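Sugar ABC transporter, sugar-binding protein (Streptococcus pneumoniae, PDB 2HEU) probably binds sugar outside the cell, most likely raffinose-type oligosaccharides, and delivers it to a membrane ABC transporter for uptake. Local coordinates at residues 171-182 and 366-377. Residues are numbered along the deposited sequence; the frame is centred on the assembly and turned at random.
Sequences GADAWTLNGYNQ and WTSEADFHTLTM
M377 against A174 and L177, H373 against W175, and F372 and T376 against N181 and Q182 pack a 3-10 turn and the first turn of the helix after it onto the helix from 370, within one lobe of a periplasmic-binding-protein fold. The axes of 178-182 and 370-377 run at 79° to each other, 9.6 Å apart at closest approach. The two backbones come nearest at W175 and H373, with CA atoms 5.0 Å apart.

At one end M377 reaches over the 3-10 turn. With CG anti to the backbone N (chi1 -171°) and the chain then bent twice, its methyl CE curls back onto L177, and CE to L177 CD1 is a tight 3.5 Å; its CG touches G171 O. Nearer the M377 backbone, A174 CB lies 3.6 Å from M377 CB and also touches H373 O. T176 OG1 donates to D173 O, which T176 N also uses, pinning the turn beside the methionine.

In the middle, CA of W175 sits over one face of the H373 imidazole in a CH-pi contact, and the carbonyl O of E369 lies beyond the other.

Further along, Q182 CG meets F372 CE2. W366 CH2 covers one face of the F372 ring and T376 OG1 lies off the opposite one, while L177 CB and N181 CB pack on T376 CG2. The Q182 amide goes on to Q363 and the backbone of L362. E369, the N-cap residue of the helix from 370, accepts a His-carboxylate bond: H373 NE2 to E369 OE2 measures 2.8 Å, almost in the imidazole plane, but somewhat bent (146° at the hydrogen) and reaching the oxygen's anti side tilted out of the carboxylate plane.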
ATOM      1  N   GLY A 171      -8.298   8.307  16.119  1.00  8.39           N
ATOM      2  CA  GLY A 171      -9.480   7.579  16.498  1.00  8.72           C
ATOM      3  C   GLY A 171     -10.691   7.749  15.584  1.00  9.43           C
ATOM      4  O   GLY A 171     -11.534   6.840  15.530  1.00 11.14           O
ATOM      5  N   ALA A 172     -10.772   8.897  14.919  1.00  9.70           N
ATOM      6  CA  ALA A 172     -11.887   9.152  14.001  1.00 11.50           C
ATOM      7  C   ALA A 172     -11.648   8.548  12.606  1.00 12.00           C
ATOM      8  O   ALA A 172     -12.608   8.515  11.828  1.00 15.79           O
ATOM      9  CB  ALA A 172     -12.133  10.642  13.864  1.00 13.45           C
ATOM     10  N   ASP A 173     -10.416   8.080  12.239  1.00  9.42           N
ATOM     11  CA  ASP A 173     -10.115   7.587  10.953  1.00  9.39           C
ATOM     12  C   ASP A 173      -9.554   6.161  11.079  1.00  8.76           C
ATOM     13  O   ASP A 173      -8.338   5.912  11.074  1.00  9.35           O
ATOM     14  CB  ASP A 173      -9.103   8.495  10.239  1.00 10.01           C
ATOM     15  CG  ASP A 173      -9.711   9.769   9.715  1.00 11.43           C
ATOM     16  OD1 ASP A 173     -10.836   9.665   9.184  1.00 28.74           O
ATOM     17  OD2 ASP A 173      -9.137  10.793   9.669  1.00 12.68           O
ATOM     18  N   ALA A 174     -10.482   5.239  11.199  1.00  9.38           N
ATOM     19  CA  ALA A 174     -10.153   3.815  11.442  1.00  8.79           C
ATOM     20  C   ALA A 174      -9.247   3.228  10.376  1.00  8.22           C
ATOM     21  O   ALA A 174      -8.455   2.331  10.682  1.00  8.72           O
ATOM     22  CB  ALA A 174     -11.470   3.025  11.524  1.00 10.76           C
ATOM     23  N   TRP A 175      -9.375   3.703   9.115  1.00  8.30           N
ATOM     24  CA  TRP A 175      -8.536   3.152   8.036  1.00  8.69           C
ATOM     25  C   TRP A 175      -7.079   3.208   8.383  1.00  8.09           C
ATOM     26  O   TRP A 175      -6.277   2.412   7.861  1.00  8.38           O
ATOM     27  CB  TRP A 175      -8.797   3.879   6.723  1.00  8.52           C
ATOM     28  CG  TRP A 175      -8.431   5.323   6.696  1.00  9.29           C
ATOM     29  CD1 TRP A 175      -9.247   6.416   6.867  1.00 10.42           C
ATOM     30  CD2 TRP A 175      -7.138   5.866   6.433  1.00  9.86           C
ATOM     31  NE1 TRP A 175      -8.528   7.588   6.697  1.00 10.90           N
ATOM     32  CE2 TRP A 175      -7.233   7.251   6.458  1.00 10.95           C
ATOM     33  CE3 TRP A 175      -5.877   5.309   6.180  1.00 10.93           C
ATOM     34  CZ2 TRP A 175      -6.105   8.139   6.203  1.00 12.79           C
ATOM     35  CZ3 TRP A 175      -4.797   6.153   5.983  1.00 13.71           C
ATOM     36  CH2 TRP A 175      -4.947   7.535   6.005  1.00 13.67           C
ATOM     37  N   THR A 176      -6.633   4.162   9.193  1.00  8.17           N
ATOM     38  CA  THR A 176      -5.255   4.301   9.509  1.00  8.07           C
ATOM     39  C   THR A 176      -4.604   3.056  10.139  1.00  7.66           C
ATOM     40  O   THR A 176      -3.389   2.916  10.053  1.00  8.73           O
ATOM     41  CB  THR A 176      -4.957   5.550  10.412  1.00  9.06           C
ATOM     42  OG1 THR A 176      -5.619   5.369  11.661  1.00  8.88           O
ATOM     43  CG2 THR A 176      -5.361   6.869   9.745  1.00  9.16           C
ATOM     44  N   LEU A 177      -5.425   2.249  10.794  1.00  8.15           N
ATOM     45  CA  LEU A 177      -4.953   1.014  11.447  1.00  8.10           C
ATOM     46  C   LEU A 177      -5.209  -0.269  10.649  1.00  8.10           C
ATOM     47  O   LEU A 177      -4.923  -1.348  11.143  1.00  8.22           O
ATOM     48  CB  LEU A 177      -5.543   0.894  12.865  1.00  7.97           C
ATOM     49  CG  LEU A 177      -5.100   1.973  13.828  1.00  8.60           C
ATOM     50  CD1 LEU A 177      -5.681   1.683  15.201  1.00  9.21           C
ATOM     51  CD2 LEU A 177      -3.580   2.129  13.875  1.00  9.79           C
ATOM     52  N   ASN A 178      -5.701  -0.121   9.412  1.00  8.07           N
ATOM     53  CA  ASN A 178      -5.884  -1.349   8.589  1.00  8.28           C
ATOM     54  C   ASN A 178      -4.553  -2.080   8.471  1.00  8.30           C
ATOM     55  O   ASN A 178      -4.489  -3.294   8.724  1.00  8.21           O
ATOM     56  CB  ASN A 178      -6.411  -0.881   7.218  1.00  8.76           C
ATOM     57  CG  ASN A 178      -6.753  -2.019   6.335  1.00  8.66           C
ATOM     58  OD1 ASN A 178      -6.569  -1.811   5.040  1.00 13.81           O
ATOM     59  ND2 ASN A 178      -7.316  -3.045   6.778  1.00  7.64           N
ATOM     60  N   GLY A 179      -3.467  -1.392   8.074  1.00  7.87           N
ATOM     61  CA  GLY A 179      -2.224  -2.080   7.949  1.00  8.05           C
ATOM     62  C   GLY A 179      -1.709  -2.664   9.230  1.00  7.34           C
ATOM     63  O   GLY A 179      -1.095  -3.730   9.262  1.00  8.25           O
ATOM     64  N   TYR A 180      -1.953  -1.988  10.366  1.00  7.37           N
ATOM     65  CA  TYR A 180      -1.476  -2.435  11.666  1.00  7.32           C
ATOM     66  C   TYR A 180      -2.082  -3.810  11.991  1.00  7.15           C
ATOM     67  O   TYR A 180      -1.367  -4.739  12.361  1.00  7.37           O
ATOM     68  CB  TYR A 180      -1.795  -1.405  12.721  1.00  7.59           C
ATOM     69  CG  TYR A 180      -1.172  -1.710  14.060  1.00  7.43           C
ATOM     70  CD1 TYR A 180       0.021  -1.161  14.462  1.00  7.72           C
ATOM     71  CD2 TYR A 180      -1.777  -2.586  14.947  1.00  7.57           C
ATOM     72  CE1 TYR A 180       0.611  -1.491  15.668  1.00  8.07           C
ATOM     73  CE2 TYR A 180      -1.217  -2.935  16.153  1.00  8.20           C
ATOM     74  CZ  TYR A 180      -0.024  -2.390  16.513  1.00  7.14           C
ATOM     75  OH  TYR A 180       0.613  -2.700  17.690  1.00  8.47           O
ATOM     76  N   ASN A 181      -3.392  -3.909  11.898  1.00  7.29           N
ATOM     77  CA  ASN A 181      -4.045  -5.166  12.274  1.00  7.20           C
ATOM     78  C   ASN A 181      -3.805  -6.242  11.232  1.00  7.91           C
ATOM     79  O   ASN A 181      -3.692  -7.430  11.566  1.00  8.10           O
ATOM     80  CB  ASN A 181      -5.508  -4.936  12.581  1.00  7.36           C
ATOM     81  CG  ASN A 181      -6.124  -6.078  13.414  1.00  7.58           C
ATOM     82  OD1 ASN A 181      -5.364  -6.855  14.038  1.00  8.17           O
ATOM     83  ND2 ASN A 181      -7.430  -6.127  13.448  1.00  8.07           N
ATOM     84  N   GLN A 182      -3.723  -5.882   9.955  1.00  7.79           N
ATOM     85  CA  GLN A 182      -3.343  -6.922   8.973  1.00  8.18           C
ATOM     86  C   GLN A 182      -1.989  -7.496   9.319  1.00  8.05           C
ATOM     87  O   GLN A 182      -1.794  -8.715   9.201  1.00  8.94           O
ATOM     88  CB  GLN A 182      -3.376  -6.362   7.553  1.00  7.84           C
ATOM     89  CG  GLN A 182      -4.769  -6.036   7.097  1.00  7.92           C
ATOM     90  CD  GLN A 182      -4.875  -5.805   5.610  1.00  8.39           C
ATOM     91  OE1 GLN A 182      -4.006  -6.216   4.836  1.00  8.99           O
ATOM     92  NE2 GLN A 182      -5.947  -5.175   5.205  1.00  9.17           N
ATOM     93  N   TRP A 366     -10.832 -10.053  -0.180  1.00  9.87           N
ATOM     94  CA  TRP A 366     -12.024  -9.725   0.562  1.00 10.19           C
ATOM     95  C   TRP A 366     -13.032  -8.986  -0.290  1.00 10.74           C
ATOM     96  O   TRP A 366     -12.646  -8.386  -1.320  1.00 13.84           O
ATOM     97  CB  TRP A 366     -11.726  -8.811   1.746  1.00  9.70           C
ATOM     98  CG  TRP A 366     -10.720  -9.310   2.788  1.00  9.24           C
ATOM     99  CD1 TRP A 366     -10.137 -10.520   2.834  1.00  8.93           C
ATOM    100  CD2 TRP A 366     -10.175  -8.526   3.856  1.00  9.30           C
ATOM    101  NE1 TRP A 366      -9.274 -10.570   3.906  1.00  9.25           N
ATOM    102  CE2 TRP A 366      -9.254  -9.370   4.532  1.00  8.85           C
ATOM    103  CE3 TRP A 366     -10.383  -7.199   4.299  1.00 10.23           C
ATOM    104  CZ2 TRP A 366      -8.568  -8.910   5.650  1.00  8.67           C
ATOM    105  CZ3 TRP A 366      -9.665  -6.744   5.385  1.00  9.27           C
ATOM    106  CH2 TRP A 366      -8.755  -7.622   6.037  1.00  9.34           C
ATOM    107  N   THR A 367     -14.291  -9.030   0.042  1.00 10.12           N
ATOM    108  CA  THR A 367     -15.306  -8.311  -0.712  1.00 11.31           C
ATOM    109  C   THR A 367     -15.467  -6.835  -0.352  1.00 11.92           C
ATOM    110  O   THR A 367     -16.074  -6.118  -1.119  1.00 13.62           O
ATOM    111  CB  THR A 367     -16.638  -9.090  -0.651  1.00 13.08           C
ATOM    112  OG1 THR A 367     -17.027  -9.172   0.666  1.00 13.62           O
ATOM    113  CG2 THR A 367     -16.515 -10.473  -1.256  1.00 15.69           C
ATOM    114  N   SER A 368     -14.938  -6.426   0.785  1.00 11.55           N
ATOM    115  CA  SER A 368     -14.905  -5.050   1.229  1.00 11.56           C
ATOM    116  C   SER A 368     -13.865  -4.960   2.320  1.00 10.56           C
ATOM    117  O   SER A 368     -13.231  -5.979   2.646  1.00 11.39           O
ATOM    118  CB  SER A 368     -16.285  -4.646   1.745  1.00 12.98           C
ATOM    119  OG  SER A 368     -16.560  -5.220   3.024  1.00 13.15           O
ATOM    120  N   GLU A 369     -13.677  -3.750   2.878  1.00 11.52           N
ATOM    121  CA  GLU A 369     -12.669  -3.608   3.952  1.00 10.51           C
ATOM    122  C   GLU A 369     -13.066  -2.672   5.048  1.00 10.13           C
ATOM    123  O   GLU A 369     -12.480  -2.745   6.149  1.00  9.78           O
ATOM    124  CB  GLU A 369     -11.291  -3.221   3.400  1.00 11.41           C
ATOM    125  CG  GLU A 369     -11.278  -1.872   2.692  1.00 12.45           C
ATOM    126  CD  GLU A 369      -9.907  -1.532   2.207  1.00 12.97           C
ATOM    127  OE1 GLU A 369      -9.709  -1.418   0.999  1.00 18.33           O
ATOM    128  OE2 GLU A 369      -8.971  -1.395   3.022  1.00 13.81           O
ATOM    129  N   ALA A 370     -14.022  -1.766   4.843  1.00 10.23           N
ATOM    130  CA  ALA A 370     -14.274  -0.746   5.833  1.00 10.55           C
ATOM    131  C   ALA A 370     -14.622  -1.347   7.201  1.00  9.46           C
ATOM    132  O   ALA A 370     -14.193  -0.809   8.220  1.00 10.04           O
ATOM    133  CB  ALA A 370     -15.463   0.196   5.396  1.00 12.60           C
ATOM    134  N   ASP A 371     -15.404  -2.418   7.248  1.00  9.40           N
ATOM    135  CA  ASP A 371     -15.773  -2.977   8.516  1.00  9.19           C
ATOM    136  C   ASP A 371     -14.613  -3.575   9.277  1.00  8.56           C
ATOM    137  O   ASP A 371     -14.645  -3.664  10.522  1.00  9.08           O
ATOM    138  CB  ASP A 371     -16.915  -3.963   8.400  1.00  9.37           C
ATOM    139  CG  ASP A 371     -18.251  -3.353   8.043  1.00 11.32           C
ATOM    140  OD1 ASP A 371     -18.352  -2.121   7.911  1.00 14.89           O
ATOM    141  OD2 ASP A 371     -19.220  -4.126   7.854  1.00 12.81           O
ATOM    142  N   PHE A 372     -13.557  -3.975   8.570  1.00  8.46           N
ATOM    143  CA  PHE A 372     -12.330  -4.438   9.194  1.00  8.22           C
ATOM    144  C   PHE A 372     -11.626  -3.252   9.833  1.00  8.03           C
ATOM    145  O   PHE A 372     -11.101  -3.326  10.979  1.00  7.92           O
ATOM    146  CB  PHE A 372     -11.401  -5.140   8.185  1.00  8.01           C
ATOM    147  CG  PHE A 372     -10.192  -5.714   8.805  1.00  8.57           C
ATOM    148  CD1 PHE A 372     -10.197  -6.962   9.436  1.00  8.51           C
ATOM    149  CD2 PHE A 372      -8.969  -5.026   8.775  1.00  8.50           C
ATOM    150  CE1 PHE A 372      -9.037  -7.490  10.005  1.00  9.11           C
ATOM    151  CE2 PHE A 372      -7.826  -5.533   9.360  1.00  9.35           C
ATOM    152  CZ  PHE A 372      -7.854  -6.786   9.947  1.00  8.60           C
ATOM    153  N   HIS A 373     -11.574  -2.101   9.131  1.00  8.24           N
ATOM    154  CA  HIS A 373     -11.020  -0.880   9.759  1.00  8.50           C
ATOM    155  C   HIS A 373     -11.752  -0.596  11.044  1.00  8.35           C
ATOM    156  O   HIS A 373     -11.175  -0.333  12.115  1.00  8.67           O
ATOM    157  CB  HIS A 373     -11.152   0.331   8.828  1.00  8.60           C
ATOM    158  CG  HIS A 373     -10.646   0.132   7.440  1.00  9.02           C
ATOM    159  ND1 HIS A 373     -10.950   1.059   6.498  1.00 10.53           N
ATOM    160  CD2 HIS A 373      -9.915  -0.850   6.861  1.00 10.09           C
ATOM    161  CE1 HIS A 373     -10.404   0.641   5.370  1.00 11.06           C
ATOM    162  NE2 HIS A 373      -9.723  -0.478   5.542  1.00 10.80           N
ATOM    163  N   THR A 374     -13.090  -0.615  10.978  1.00  8.54           N
ATOM    164  CA  THR A 374     -13.928  -0.224  12.102  1.00  9.08           C
ATOM    165  C   THR A 374     -13.696  -1.161  13.297  1.00  7.98           C
ATOM    166  O   THR A 374     -13.594  -0.698  14.421  1.00  8.41           O
ATOM    167  CB  THR A 374     -15.398  -0.214  11.685  1.00 10.52           C
ATOM    168  OG1 THR A 374     -15.536   0.751  10.644  1.00 11.07           O
ATOM    169  CG2 THR A 374     -16.353   0.016  12.836  1.00 11.36           C
ATOM    170  N   LEU A 375     -13.701  -2.490  13.062  1.00  8.15           N
ATOM    171  CA  LEU A 375     -13.543  -3.383  14.208  1.00  8.08           C
ATOM    172  C   LEU A 375     -12.170  -3.200  14.848  1.00  8.06           C
ATOM    173  O   LEU A 375     -12.018  -3.359  16.073  1.00  8.56           O
ATOM    174  CB  LEU A 375     -13.819  -4.824  13.835  1.00  8.58           C
ATOM    175  CG  LEU A 375     -12.860  -5.554  12.886  1.00  8.58           C
ATOM    176  CD1 LEU A 375     -11.647  -6.146  13.604  1.00  9.50           C
ATOM    177  CD2 LEU A 375     -13.574  -6.633  12.072  1.00  9.68           C
ATOM    178  N   THR A 376     -11.163  -2.842  14.060  1.00  7.47           N
ATOM    179  CA  THR A 376      -9.837  -2.632  14.562  1.00  7.67           C
ATOM    180  C   THR A 376      -9.799  -1.422  15.490  1.00  7.83           C
ATOM    181  O   THR A 376      -9.338  -1.486  16.646  1.00  8.05           O
ATOM    182  CB  THR A 376      -8.844  -2.441  13.408  1.00  7.61           C
ATOM    183  OG1 THR A 376      -8.822  -3.655  12.607  1.00  8.21           O
ATOM    184  CG2 THR A 376      -7.438  -2.147  13.914  1.00  8.54           C
ATOM    185  N   MET A 377     -10.314  -0.280  14.994  1.00  8.25           N
ATOM    186  CA  MET A 377     -10.270   0.947  15.797  1.00  8.67           C
ATOM    187  C   MET A 377     -11.213   0.802  16.990  1.00  8.13           C
ATOM    188  O   MET A 377     -10.918   1.327  18.077  1.00  8.67           O
ATOM    189  CB  MET A 377     -10.630   2.143  14.941  1.00  8.69           C
ATOM    190  CG  MET A 377     -10.402   3.489  15.655  1.00  9.49           C
ATOM    191  SD  MET A 377      -8.708   3.785  16.174  1.00  9.34           S
ATOM    192  CE  MET A 377      -7.960   4.227  14.617  1.00  9.62           C
TER